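Local coordinates for 6-phospho-beta-glucosidase BglT (Thermotoga maritima, PDB 1UP7), which hydrolyses cellobiose 6'-phosphate to glucose 6-phosphate and glucose, using NAD+ and a manganese ion as cofactors, at residues A[90-95]-A[111-116]; A[223-228]-A[250-255]; A[365-370]-A[387-392]; A[385-388]-A[393-396]. One frame throughout, in Å; residues are numbered along the deposited sequence.

Contact 1 of 4, residues A[90-95]-A[111-116]; sequences ENDEGI and GFSAAL
Asp92 and Ser113 mark the nearest backbone approach between helix 85-94 and helix 109-131, with Asp92 CA 6.3 Å from Ser113 CA. Little surface is buried between the two segments (121 Å²), and the contact is carried almost wholly by one carboxylate that points across the gap. The hydroxyl of Ser113 donates to it, with Ser113 OG 2.6 Å from Asp92 OD1. This donor stands well above the carboxylate plane, 52° out of it, rather than beside it. A chi1 of 43° sets OG between the backbone N and the carbonyl carbon of Ser113, where Gly110 O is also a hydrogen-bond partner, probably competing for the single hydroxyl hydrogen. The other carboxylate oxygen, Asp92 OD2, lies against the methyl of Ala114, 3.5 Å from its CB, and forms a salt bridge with Arg117. A water adds a second bridge, donating to Asp92 O at 3.0 Å and to Ser113 OG at 2.8 Å. Replacing Asp92 by an alanine would probably leave Arg117 without its buried counter-charge and Ser113 OG without this acceptor. Both helices lie in the connection between the neighbouring parallel strands 76-79 and 136-139, a beta-alpha-beta crossover of the Rossmann-type domain, and the Asp92 side chain is about 5 Å from that of the substrate-binding Arg89.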
loop_
_atom_site.group_PDB
_atom_site.type_symbol
_atom_site.label_atom_id
_atom_site.label_comp_id
_atom_site.label_asym_id
_atom_site.label_seq_id
_atom_site.Cartn_x
_atom_site.Cartn_y
_atom_site.Cartn_z
ATOM N N GLU A 90 -6.153 -40.362 6.997
ATOM C CA GLU A 90 -7.433 -41.075 7.047
ATOM C C GLU A 90 -8.458 -40.309 7.895
ATOM O O GLU A 90 -9.609 -40.112 7.480
ATOM C CB GLU A 90 -7.230 -42.487 7.603
ATOM C CG GLU A 90 -8.371 -43.422 7.271
ATOM C CD GLU A 90 -8.264 -44.790 7.928
ATOM O OE1 GLU A 90 -7.120 -45.229 8.240
ATOM O OE2 GLU A 90 -9.339 -45.455 8.122
ATOM N N ASN A 91 -8.022 -39.873 9.078
ATOM C CA ASN A 91 -8.833 -39.015 9.941
ATOM C C ASN A 91 -9.167 -37.697 9.258
ATOM O O ASN A 91 -10.321 -37.263 9.319
ATOM C CB ASN A 91 -8.124 -38.721 11.286
ATOM C CG ASN A 91 -7.935 -39.971 12.170
ATOM O OD1 ASN A 91 -8.719 -40.891 12.128
ATOM N ND2 ASN A 91 -6.876 -39.973 12.982
ATOM N N ASP A 92 -8.166 -37.089 8.613
ATOM C CA ASP A 92 -8.351 -35.854 7.866
ATOM C C ASP A 92 -9.489 -35.920 6.837
ATOM O O ASP A 92 -10.302 -35.006 6.793
ATOM C CB ASP A 92 -7.039 -35.445 7.161
ATOM C CG ASP A 92 -5.941 -34.991 8.132
ATOM O OD1 ASP A 92 -6.238 -34.652 9.304
ATOM O OD2 ASP A 92 -4.735 -34.935 7.787
ATOM N N GLU A 93 -9.507 -36.985 6.032
ATOM C CA GLU A 93 -10.468 -37.166 4.951
ATOM C C GLU A 93 -11.815 -37.663 5.473
ATOM O O GLU A 93 -12.864 -37.217 5.017
ATOM C CB GLU A 93 -9.903 -38.141 3.891
ATOM C CG GLU A 93 -8.528 -37.763 3.364
ATOM C CD GLU A 93 -7.878 -38.862 2.519
ATOM O OE1 GLU A 93 -8.132 -40.061 2.780
ATOM O OE2 GLU A 93 -7.094 -38.532 1.594
ATOM N N GLY A 94 -11.777 -38.569 6.450
ATOM C CA GLY A 94 -12.978 -39.290 6.902
ATOM C C GLY A 94 -13.913 -38.548 7.848
ATOM O O GLY A 94 -15.142 -38.620 7.708
ATOM N N ILE A 95 -13.330 -37.820 8.803
ATOM C CA ILE A 95 -14.076 -37.129 9.849
ATOM C C ILE A 95 -15.071 -36.047 9.366
ATOM O O ILE A 95 -16.189 -36.040 9.877
ATOM C CB ILE A 95 -13.071 -36.591 10.968
ATOM C CG1 ILE A 95 -12.648 -37.722 11.917
ATOM C CG2 ILE A 95 -13.620 -35.383 11.735
ATOM C CD1 ILE A 95 -11.389 -37.401 12.799
ATOM N N GLY A 111 -7.282 -30.175 5.492
ATOM C CA GLY A 111 -6.075 -29.365 5.459
ATOM C C GLY A 111 -5.825 -28.687 6.801
ATOM O O GLY A 111 -4.679 -28.483 7.205
ATOM N N PHE A 112 -6.905 -28.320 7.485
ATOM C CA PHE A 112 -6.851 -27.649 8.776
ATOM C C PHE A 112 -6.252 -28.585 9.844
ATOM O O PHE A 112 -5.356 -28.184 10.604
ATOM C CB PHE A 112 -8.261 -27.220 9.165
ATOM C CG PHE A 112 -8.409 -26.732 10.590
ATOM C CD1 PHE A 112 -8.103 -25.407 10.932
ATOM C CD2 PHE A 112 -8.939 -27.584 11.574
ATOM C CE1 PHE A 112 -8.294 -24.957 12.217
ATOM C CE2 PHE A 112 -9.126 -27.135 12.877
ATOM C CZ PHE A 112 -8.807 -25.822 13.206
ATOM N N SER A 113 -6.698 -29.844 9.878
ATOM C CA SER A 113 -6.177 -30.753 10.885
ATOM C C SER A 113 -4.767 -31.189 10.513
ATOM O O SER A 113 -3.917 -31.313 11.379
ATOM C CB SER A 113 -7.099 -31.968 11.108
ATOM O OG SER A 113 -7.565 -32.480 9.870
ATOM N N ALA A 114 -4.510 -31.386 9.223
ATOM C CA ALA A 114 -3.158 -31.620 8.745
ATOM C C ALA A 114 -2.196 -30.476 9.137
ATOM O O ALA A 114 -1.059 -30.737 9.552
ATOM C CB ALA A 114 -3.148 -31.903 7.229
ATOM N N ALA A 115 -2.638 -29.223 9.040
ATOM C CA ALA A 115 -1.753 -28.103 9.373
ATOM C C ALA A 115 -1.428 -28.125 10.869
ATOM O O ALA A 115 -0.267 -27.894 11.292
ATOM C CB ALA A 115 -2.375 -26.731 8.972
ATOM N N LEU A 116 -2.452 -28.364 11.678
ATOM C CA LEU A 116 -2.251 -28.395 13.134
ATOM C C LEU A 116 -1.268 -29.471 13.553
ATOM O O LEU A 116 -0.545 -29.280 14.525
ATOM C CB LEU A 116 -3.563 -28.622 13.902
ATOM C CG LEU A 116 -4.577 -27.479 13.918
ATOM C CD1 LEU A 116 -5.816 -27.930 14.684
ATOM C CD2 LEU A 116 -3.987 -26.156 14.475
HETATM O O HOH W 1 -10.226 -33.230 9.265
#

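Contact 2 of 4, residues A[223-228]-A[250-255]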
loop_
_atom_site.group_PDB
_atom_site.type_symbol
_atom_site.label_atom_id
_atom_site.label_comp_id
_atom_site.label_asym_id
_atom_site.label_seq_id
_atom_site.Cartn_x
_atom_site.Cartn_y
_atom_site.Cartn_z
ATOM N N ILE A 223 -11.994 -39.679 -16.161
ATOM C CA ILE A 223 -12.565 -38.678 -15.247
ATOM C C ILE A 223 -13.422 -37.595 -15.962
ATOM O O ILE A 223 -13.071 -36.403 -15.926
ATOM C CB ILE A 223 -11.448 -38.005 -14.359
ATOM C CG1 ILE A 223 -10.060 -38.063 -15.029
ATOM C CG2 ILE A 223 -11.418 -38.615 -12.947
ATOM C CD1 ILE A 223 -9.183 -36.775 -14.813
ATOM N N PRO A 224 -14.532 -37.993 -16.597
ATOM C CA PRO A 224 -15.353 -37.050 -17.384
ATOM C C PRO A 224 -16.211 -36.051 -16.573
ATOM O O PRO A 224 -15.885 -34.855 -16.600
ATOM C CB PRO A 224 -16.236 -37.973 -18.264
ATOM C CG PRO A 224 -15.725 -39.391 -18.023
ATOM C CD PRO A 224 -15.071 -39.368 -16.658
ATOM N N ASP A 225 -17.261 -36.516 -15.884
ATOM C CA ASP A 225 -18.227 -35.632 -15.191
ATOM C C ASP A 225 -17.624 -34.664 -14.167
ATOM O O ASP A 225 -18.352 -33.889 -13.531
ATOM C CB ASP A 225 -19.325 -36.448 -14.506
ATOM C CG ASP A 225 -20.642 -36.400 -15.271
ATOM O OD1 ASP A 225 -21.330 -35.350 -15.195
ATOM O OD2 ASP A 225 -21.059 -37.352 -15.979
ATOM N N GLU A 226 -16.303 -34.694 -14.042
ATOM C CA GLU A 226 -15.581 -33.892 -13.065
ATOM C C GLU A 226 -14.790 -32.711 -13.609
ATOM O O GLU A 226 -14.154 -31.996 -12.848
ATOM C CB GLU A 226 -14.548 -34.767 -12.370
ATOM C CG GLU A 226 -14.975 -35.292 -11.020
ATOM C CD GLU A 226 -14.064 -36.411 -10.582
ATOM O OE1 GLU A 226 -12.986 -36.134 -9.968
ATOM O OE2 GLU A 226 -14.435 -37.564 -10.892
ATOM N N ASP A 227 -14.767 -32.528 -14.908
ATOM C CA ASP A 227 -14.025 -31.426 -15.483
ATOM C C ASP A 227 -14.928 -30.235 -15.675
ATOM O O ASP A 227 -16.132 -30.368 -15.910
ATOM C CB ASP A 227 -13.508 -31.870 -16.861
ATOM C CG ASP A 227 -12.572 -33.054 -16.759
ATOM O OD1 ASP A 227 -12.085 -33.303 -15.626
ATOM O OD2 ASP A 227 -12.297 -33.798 -17.731
ATOM N N PHE A 228 -14.318 -29.067 -15.628
ATOM C CA PHE A 228 -15.059 -27.861 -15.868
ATOM C C PHE A 228 -15.513 -27.903 -17.299
ATOM O O PHE A 228 -14.752 -28.263 -18.172
ATOM C CB PHE A 228 -14.149 -26.713 -15.555
ATOM C CG PHE A 228 -13.728 -26.696 -14.167
ATOM C CD1 PHE A 228 -12.575 -27.385 -13.769
ATOM C CD2 PHE A 228 -14.482 -26.006 -13.214
ATOM C CE1 PHE A 228 -12.158 -27.376 -12.428
ATOM C CE2 PHE A 228 -14.095 -25.975 -11.880
ATOM C CZ PHE A 228 -12.904 -26.652 -11.475
ATOM N N GLU A 250 -18.524 -28.440 -5.265
ATOM C CA GLU A 250 -18.566 -29.029 -3.937
ATOM C C GLU A 250 -19.541 -30.195 -3.833
ATOM O O GLU A 250 -19.120 -31.274 -3.396
ATOM C CB GLU A 250 -18.892 -28.018 -2.842
ATOM C CG GLU A 250 -18.659 -28.563 -1.456
ATOM C CD GLU A 250 -18.992 -27.566 -0.349
ATOM O OE1 GLU A 250 -19.189 -26.357 -0.612
ATOM O OE2 GLU A 250 -19.081 -28.008 0.804
ATOM N N LYS A 251 -20.812 -30.004 -4.217
ATOM C CA LYS A 251 -21.764 -31.102 -4.114
ATOM C C LYS A 251 -21.302 -32.329 -4.894
ATOM O O LYS A 251 -21.409 -33.448 -4.399
ATOM C CB LYS A 251 -23.205 -30.752 -4.526
ATOM C CG LYS A 251 -23.803 -29.594 -3.733
ATOM C CD LYS A 251 -25.187 -29.160 -4.293
ATOM C CE LYS A 251 -25.219 -28.994 -5.799
ATOM N NZ LYS A 251 -26.596 -28.690 -6.311
ATOM N N LYS A 252 -20.787 -32.134 -6.108
ATOM C CA LYS A 252 -20.298 -33.260 -6.910
ATOM C C LYS A 252 -19.104 -33.943 -6.218
ATOM O O LYS A 252 -19.044 -35.162 -6.120
ATOM C CB LYS A 252 -19.863 -32.786 -8.291
ATOM C CG LYS A 252 -19.968 -33.798 -9.384
ATOM C CD LYS A 252 -20.006 -33.114 -10.783
ATOM C CE LYS A 252 -21.366 -33.329 -11.466
ATOM N NZ LYS A 252 -21.430 -32.603 -12.780
ATOM N N MET A 253 -18.150 -33.155 -5.741
ATOM C CA MET A 253 -16.990 -33.698 -5.038
ATOM C C MET A 253 -17.345 -34.368 -3.694
ATOM O O MET A 253 -16.789 -35.431 -3.361
ATOM C CB MET A 253 -15.883 -32.648 -4.800
ATOM C CG MET A 253 -15.237 -32.092 -6.101
ATOM S SD MET A 253 -14.603 -33.398 -7.235
ATOM C CE MET A 253 -15.786 -33.414 -8.334
ATOM N N PHE A 254 -18.255 -33.767 -2.925
ATOM C CA PHE A 254 -18.673 -34.404 -1.698
ATOM C C PHE A 254 -19.255 -35.778 -1.978
ATOM O O PHE A 254 -18.914 -36.731 -1.245
ATOM C CB PHE A 254 -19.699 -33.608 -0.899
ATOM C CG PHE A 254 -20.179 -34.349 0.335
ATOM C CD1 PHE A 254 -19.432 -34.302 1.530
ATOM C CD2 PHE A 254 -21.335 -35.110 0.299
ATOM C CE1 PHE A 254 -19.852 -34.999 2.658
ATOM C CE2 PHE A 254 -21.754 -35.835 1.435
ATOM C CZ PHE A 254 -21.007 -35.771 2.633
ATOM N N LYS A 255 -20.139 -35.887 -2.978
ATOM C CA LYS A 255 -20.740 -37.169 -3.321
ATOM C C LYS A 255 -19.674 -38.180 -3.748
ATOM O O LYS A 255 -19.688 -39.339 -3.342
ATOM C CB LYS A 255 -21.773 -37.036 -4.422
ATOM C CG LYS A 255 -22.379 -38.365 -4.827
ATOM C CD LYS A 255 -23.574 -38.170 -5.764
ATOM C CE LYS A 255 -24.169 -39.521 -6.192
ATOM N NZ LYS A 255 -24.311 -40.493 -5.050
#
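Asp225 meets Lys252 at the corner of a type I beta turn that runs from Pro224 to Asp227 and is closed by Asp227 N donating to Pro224 O at 3.1 Å. The two side chains cross at about a right angle. Lys252 reaches the turn along its aliphatic part, its CD 3.3 Å from Asp225 O, and a bend at chi3 (-114°) keeps the end of the chain alongside that carbonyl oxygen, NZ included. The polar grip is slight: Lys252 NZ gives a weak hydrogen bond to Asp225 O at 3.4 Å and a long salt bridge to Asp225 OD1 at 3.7 Å. An alanine in place of Lys252 would probably leave the Asp225 carboxylate without this countercharge and take away the methylenes that pack against the backbone oxygen of Asp225. Next in the turn, Glu226 is touched by Met253, whose methyl CE lies 3.4 Å from Glu226 CG. Met253 bends at chi2 (-53°) and again at chi3 (102°), the second bend placing CE against Glu226. The carboxylate of Glu226 serves other partners, since its OE1 forms salt bridges with Arg245 and Lys256. The polar end and the methylene part of Glu226 thus do separate work. The contact sets a partly exposed loop, which follows helix 209-216 and precedes helix 230-236 in the chain, against helix 250-258 by packing and weak polar contacts. Met253 also touches Arg245 and Tyr246 of helix 245-248, while Lys252 packs on Glu397 of the second subunit and Phe228 on its Val396.

Contact 3 of 4, residues A[365-370]-A[387-392]; sequences KMYERL and LLSHPL
Helix 380-389 folds back on helix 355-376 as an alpha-helical hairpin, and a T-shaped pair of His390 and Tyr367 joins the two where the second helix gives way to loop. The ring centroids lie 4.6 Å apart with planes at 78°, the imidazole edge directed at the phenol face. With CG anti to the backbone N (chi1 -168°), His390 brings its CD2 to 3.4 Å above the plane of the Tyr367 ring, over its centre and nearly equidistant from all six ring carbons. The imidazole is fixed from its own side of the contact: Leu392 N donates to His390 ND1 at 2.7 Å with an N-H...N angle of 162°, so a neutral ring would probably carry its hydrogen on NE2. Ser389 approaches differently, at the edge of the Tyr367 ring, with OG 3.5 Å from Tyr367 CB. That hydroxyl bonds to Ala386 O of its own helix and meets the neighbouring helix by packing, with Ser389 OG 3.4 Å from Leu370 CD1. Around the hairpin, Tyr367 and Leu387 both rest on Phe112 of helix 109-131, Leu388 packs on helix 396-409, and Leu370 touches His355 of the second subunit.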
loop_
_atom_site.group_PDB
_atom_site.type_symbol
_atom_site.label_atom_id
_atom_site.label_comp_id
_atom_site.label_asym_id
_atom_site.label_seq_id
_atom_site.Cartn_x
_atom_site.Cartn_y
_atom_site.Cartn_z
ATOM N N LYS A 365 -6.446 -17.187 2.423
ATOM C CA LYS A 365 -5.329 -16.589 3.157
ATOM C C LYS A 365 -5.754 -16.158 4.583
ATOM O O LYS A 365 -4.973 -16.316 5.564
ATOM C CB LYS A 365 -4.684 -15.446 2.365
ATOM C CG LYS A 365 -3.540 -14.696 3.070
ATOM C CD LYS A 365 -2.261 -15.559 3.339
ATOM C CE LYS A 365 -1.696 -16.152 2.026
ATOM N NZ LYS A 365 -0.741 -17.303 2.183
ATOM N N MET A 366 -6.969 -15.610 4.710
ATOM C CA MET A 366 -7.451 -15.183 6.030
ATOM C C MET A 366 -7.613 -16.425 6.910
ATOM O O MET A 366 -7.259 -16.443 8.067
ATOM C CB MET A 366 -8.761 -14.387 5.904
ATOM C CG MET A 366 -8.618 -13.060 5.154
ATOM S SD MET A 366 -7.452 -11.938 6.008
ATOM C CE MET A 366 -5.910 -12.262 5.143
ATOM N N TYR A 367 -8.155 -17.465 6.323
ATOM C CA TYR A 367 -8.324 -18.703 7.009
ATOM C C TYR A 367 -6.945 -19.242 7.469
ATOM O O TYR A 367 -6.819 -19.711 8.600
ATOM C CB TYR A 367 -9.039 -19.719 6.098
ATOM C CG TYR A 367 -8.527 -21.096 6.363
ATOM C CD1 TYR A 367 -9.043 -21.827 7.421
ATOM C CD2 TYR A 367 -7.454 -21.641 5.613
ATOM C CE1 TYR A 367 -8.581 -23.075 7.700
ATOM C CE2 TYR A 367 -6.937 -22.914 5.912
ATOM C CZ TYR A 367 -7.513 -23.618 6.979
ATOM O OH TYR A 367 -7.082 -24.880 7.363
ATOM N N GLU A 368 -5.931 -19.169 6.600
ATOM C CA GLU A 368 -4.591 -19.638 6.929
ATOM C C GLU A 368 -4.027 -18.959 8.166
ATOM O O GLU A 368 -3.467 -19.629 9.045
ATOM C CB GLU A 368 -3.615 -19.450 5.760
ATOM C CG GLU A 368 -3.727 -20.461 4.616
ATOM C CD GLU A 368 -2.681 -20.194 3.536
ATOM O OE1 GLU A 368 -2.136 -19.051 3.486
ATOM O OE2 GLU A 368 -2.394 -21.113 2.726
ATOM N N ARG A 369 -4.145 -17.631 8.224
ATOM C CA ARG A 369 -3.575 -16.868 9.329
ATOM C C ARG A 369 -4.380 -17.084 10.607
ATOM O O ARG A 369 -3.791 -17.117 11.701
ATOM C CB ARG A 369 -3.349 -15.362 9.021
ATOM C CG ARG A 369 -2.931 -15.052 7.587
ATOM C CD ARG A 369 -1.624 -14.329 7.333
ATOM N NE ARG A 369 -1.888 -13.028 6.765
ATOM C CZ ARG A 369 -1.130 -12.335 5.898
ATOM N NH1 ARG A 369 -0.022 -12.809 5.382
ATOM N NH2 ARG A 369 -1.555 -11.138 5.531
ATOM N N LEU A 370 -5.697 -17.252 10.488
ATOM C CA LEU A 370 -6.509 -17.540 11.664
ATOM C C LEU A 370 -6.114 -18.911 12.241
ATOM O O LEU A 370 -6.074 -19.096 13.469
ATOM C CB LEU A 370 -8.008 -17.539 11.328
ATOM C CG LEU A 370 -8.683 -16.160 11.170
ATOM C CD1 LEU A 370 -10.077 -16.312 10.542
ATOM C CD2 LEU A 370 -8.727 -15.388 12.520
ATOM N N LEU A 387 -11.820 -22.381 11.770
ATOM C CA LEU A 387 -12.601 -23.403 11.113
ATOM C C LEU A 387 -13.839 -22.816 10.425
ATOM O O LEU A 387 -14.145 -23.158 9.262
ATOM C CB LEU A 387 -12.949 -24.463 12.147
ATOM C CG LEU A 387 -13.293 -25.889 11.774
ATOM C CD1 LEU A 387 -12.357 -26.553 10.709
ATOM C CD2 LEU A 387 -13.351 -26.710 13.077
ATOM N N LEU A 388 -14.533 -21.902 11.115
ATOM C CA LEU A 388 -15.684 -21.201 10.517
ATOM C C LEU A 388 -15.348 -20.300 9.351
ATOM O O LEU A 388 -16.236 -20.009 8.539
ATOM C CB LEU A 388 -16.371 -20.345 11.556
ATOM C CG LEU A 388 -17.175 -21.025 12.650
ATOM C CD1 LEU A 388 -17.577 -19.948 13.625
ATOM C CD2 LEU A 388 -18.398 -21.738 12.025
ATOM N N SER A 389 -14.105 -19.828 9.271
ATOM C CA SER A 389 -13.710 -18.902 8.202
ATOM C C SER A 389 -13.447 -19.584 6.852
ATOM O O SER A 389 -13.409 -18.930 5.817
ATOM C CB SER A 389 -12.462 -18.084 8.605
ATOM O OG SER A 389 -11.278 -18.900 8.617
ATOM N N HIS A 390 -13.236 -20.888 6.853
ATOM C CA HIS A 390 -12.830 -21.561 5.625
ATOM C C HIS A 390 -14.052 -21.712 4.722
ATOM O O HIS A 390 -15.092 -22.194 5.199
ATOM C CB HIS A 390 -12.237 -22.946 5.900
ATOM C CG HIS A 390 -11.560 -23.528 4.705
ATOM N ND1 HIS A 390 -12.251 -23.903 3.568
ATOM C CD2 HIS A 390 -10.246 -23.734 4.436
ATOM C CE1 HIS A 390 -11.390 -24.314 2.654
ATOM N NE2 HIS A 390 -10.169 -24.243 3.164
ATOM N N PRO A 391 -13.941 -21.341 3.436
ATOM C CA PRO A 391 -15.083 -21.478 2.519
ATOM C C PRO A 391 -15.695 -22.868 2.554
ATOM O O PRO A 391 -16.855 -23.002 2.233
ATOM C CB PRO A 391 -14.477 -21.191 1.132
ATOM C CG PRO A 391 -13.280 -20.262 1.418
ATOM C CD PRO A 391 -12.750 -20.738 2.771
ATOM N N LEU A 392 -14.921 -23.888 2.935
ATOM C CA LEU A 392 -15.400 -25.276 2.947
ATOM C C LEU A 392 -15.541 -25.819 4.369
ATOM O O LEU A 392 -15.741 -27.029 4.563
ATOM C CB LEU A 392 -14.482 -26.191 2.129
ATOM C CG LEU A 392 -14.357 -25.909 0.612
ATOM C CD1 LEU A 392 -13.144 -26.651 0.027
ATOM C CD2 LEU A 392 -15.614 -26.319 -0.120
#

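Contact 4 of 4, residues A[385-388]-A[393-396]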
loop_
_atom_site.group_PDB
_atom_site.type_symbol
_atom_site.label_atom_id
_atom_site.label_comp_id
_atom_site.label_asym_id
_atom_site.label_seq_id
_atom_site.Cartn_x
_atom_site.Cartn_y
_atom_site.Cartn_z
ATOM N N LYS A 385 -12.943 -20.279 15.360
ATOM C CA LYS A 385 -12.976 -19.131 14.502
ATOM C C LYS A 385 -12.276 -19.404 13.168
ATOM O O LYS A 385 -12.826 -19.042 12.118
ATOM C CB LYS A 385 -12.357 -17.922 15.210
ATOM C CG LYS A 385 -12.412 -16.596 14.491
ATOM C CD LYS A 385 -11.653 -15.595 15.370
ATOM C CE LYS A 385 -11.662 -14.232 14.717
ATOM N NZ LYS A 385 -11.051 -13.188 15.522
ATOM N N ALA A 386 -11.107 -20.050 13.191
ATOM C CA ALA A 386 -10.429 -20.413 11.933
ATOM C C ALA A 386 -11.279 -21.369 11.103
ATOM O O ALA A 386 -11.476 -21.177 9.894
ATOM C CB ALA A 386 -9.070 -21.016 12.181
ATOM N N LEU A 387 -11.820 -22.381 11.770
ATOM C CA LEU A 387 -12.601 -23.403 11.113
ATOM C C LEU A 387 -13.839 -22.816 10.425
ATOM O O LEU A 387 -14.145 -23.158 9.262
ATOM C CB LEU A 387 -12.949 -24.463 12.147
ATOM C CG LEU A 387 -13.293 -25.889 11.774
ATOM C CD1 LEU A 387 -12.357 -26.553 10.709
ATOM C CD2 LEU A 387 -13.351 -26.710 13.077
ATOM N N LEU A 388 -14.533 -21.902 11.115
ATOM C CA LEU A 388 -15.684 -21.201 10.517
ATOM C C LEU A 388 -15.348 -20.300 9.351
ATOM O O LEU A 388 -16.236 -20.009 8.539
ATOM C CB LEU A 388 -16.371 -20.345 11.556
ATOM C CG LEU A 388 -17.175 -21.025 12.650
ATOM C CD1 LEU A 388 -17.577 -19.948 13.625
ATOM C CD2 LEU A 388 -18.398 -21.738 12.025
ATOM N N GLY A 393 -15.463 -24.918 5.358
ATOM C CA GLY A 393 -15.666 -25.280 6.748
ATOM C C GLY A 393 -17.114 -25.491 7.175
ATOM O O GLY A 393 -18.032 -25.392 6.377
ATOM N N PRO A 394 -17.311 -25.816 8.444
ATOM C CA PRO A 394 -18.643 -26.111 8.993
ATOM C C PRO A 394 -19.550 -24.881 9.122
ATOM O O PRO A 394 -19.082 -23.769 9.299
ATOM C CB PRO A 394 -18.305 -26.625 10.404
ATOM C CG PRO A 394 -17.033 -25.923 10.748
ATOM C CD PRO A 394 -16.255 -25.944 9.469
ATOM N N ASP A 395 -20.845 -25.105 9.020
ATOM C CA ASP A 395 -21.829 -24.193 9.553
ATOM C C ASP A 395 -21.639 -24.105 11.100
ATOM O O ASP A 395 -21.116 -25.021 11.725
ATOM C CB ASP A 395 -23.214 -24.761 9.247
ATOM C CG ASP A 395 -23.737 -24.385 7.867
ATOM O OD1 ASP A 395 -23.013 -23.801 7.055
ATOM O OD2 ASP A 395 -24.909 -24.629 7.496
ATOM N N VAL A 396 -22.072 -22.999 11.690
ATOM C CA VAL A 396 -22.066 -22.812 13.133
ATOM C C VAL A 396 -22.569 -24.020 13.903
ATOM O O VAL A 396 -21.912 -24.449 14.855
ATOM C CB VAL A 396 -22.819 -21.514 13.501
ATOM C CG1 VAL A 396 -23.229 -21.513 14.975
ATOM C CG2 VAL A 396 -21.913 -20.301 13.139
#
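The pyrrolidine ring of Pro394 is met at its CD and CG atoms by the branch point of Leu387, whose CG is 3.8 Å from Pro394 CD; the two side chains cross at about a right angle. Ala399 and Leu402 of helix 396-409 touch the same proline. Backbone packs here too: Leu387 O lies 3.5 Å from Pro394 CD and 3.6 Å from Gly393 CA. A CB built on Gly393 would clash with Leu387 O, so the absence of a side chain lets the chain pass this close, with Gly393 CA 5.6 Å from Leu388 CA. Leu388 starts out pointing away from the loop; CD1 carries its chain on extended (chi2 173°), while the other methyl, CD2, turns to the loop and stands 3.5 Å from Pro394 O and 4.0 Å from Val396 CG2. This is van der Waals packing, methyl and ring carbons against each other and against backbone atoms, and it lays the linker to helix 396-409 on the last turn of helix 380-389, away from the annotated sites. Leu387 also touches Leu403 of helix 396-409 and Val109 and Phe112 of helix 109-131, while Val396 packs on Pro229 and Leu388 on Phe356, both of the second subunit.

In the fold
From the N terminus, contact 1 closes a mostly irregular loop of 15 residues within the Rossmann-type part of the chain. Contact 2 follows and closes 21 residues, about half of them helical. Contact 3 closes 16 residues: the end of helix 355-376, a short turn and most of helix 380-389. The first segment of contact 4 overlaps the second of contact 3, sharing Leu387 and Leu388, without nesting. Although distant in sequence, contacts 1, 3 and 4 join through Phe112, whose CD2 is 3.7 Å from Leu387 CD1, tying the N-terminal family region to C-terminal helices. Contact 2 lies apart, reaching contact 3 through Glu250 and Leu392. Between subunits, Lys251 N bonds to Asp395 of the second subunit.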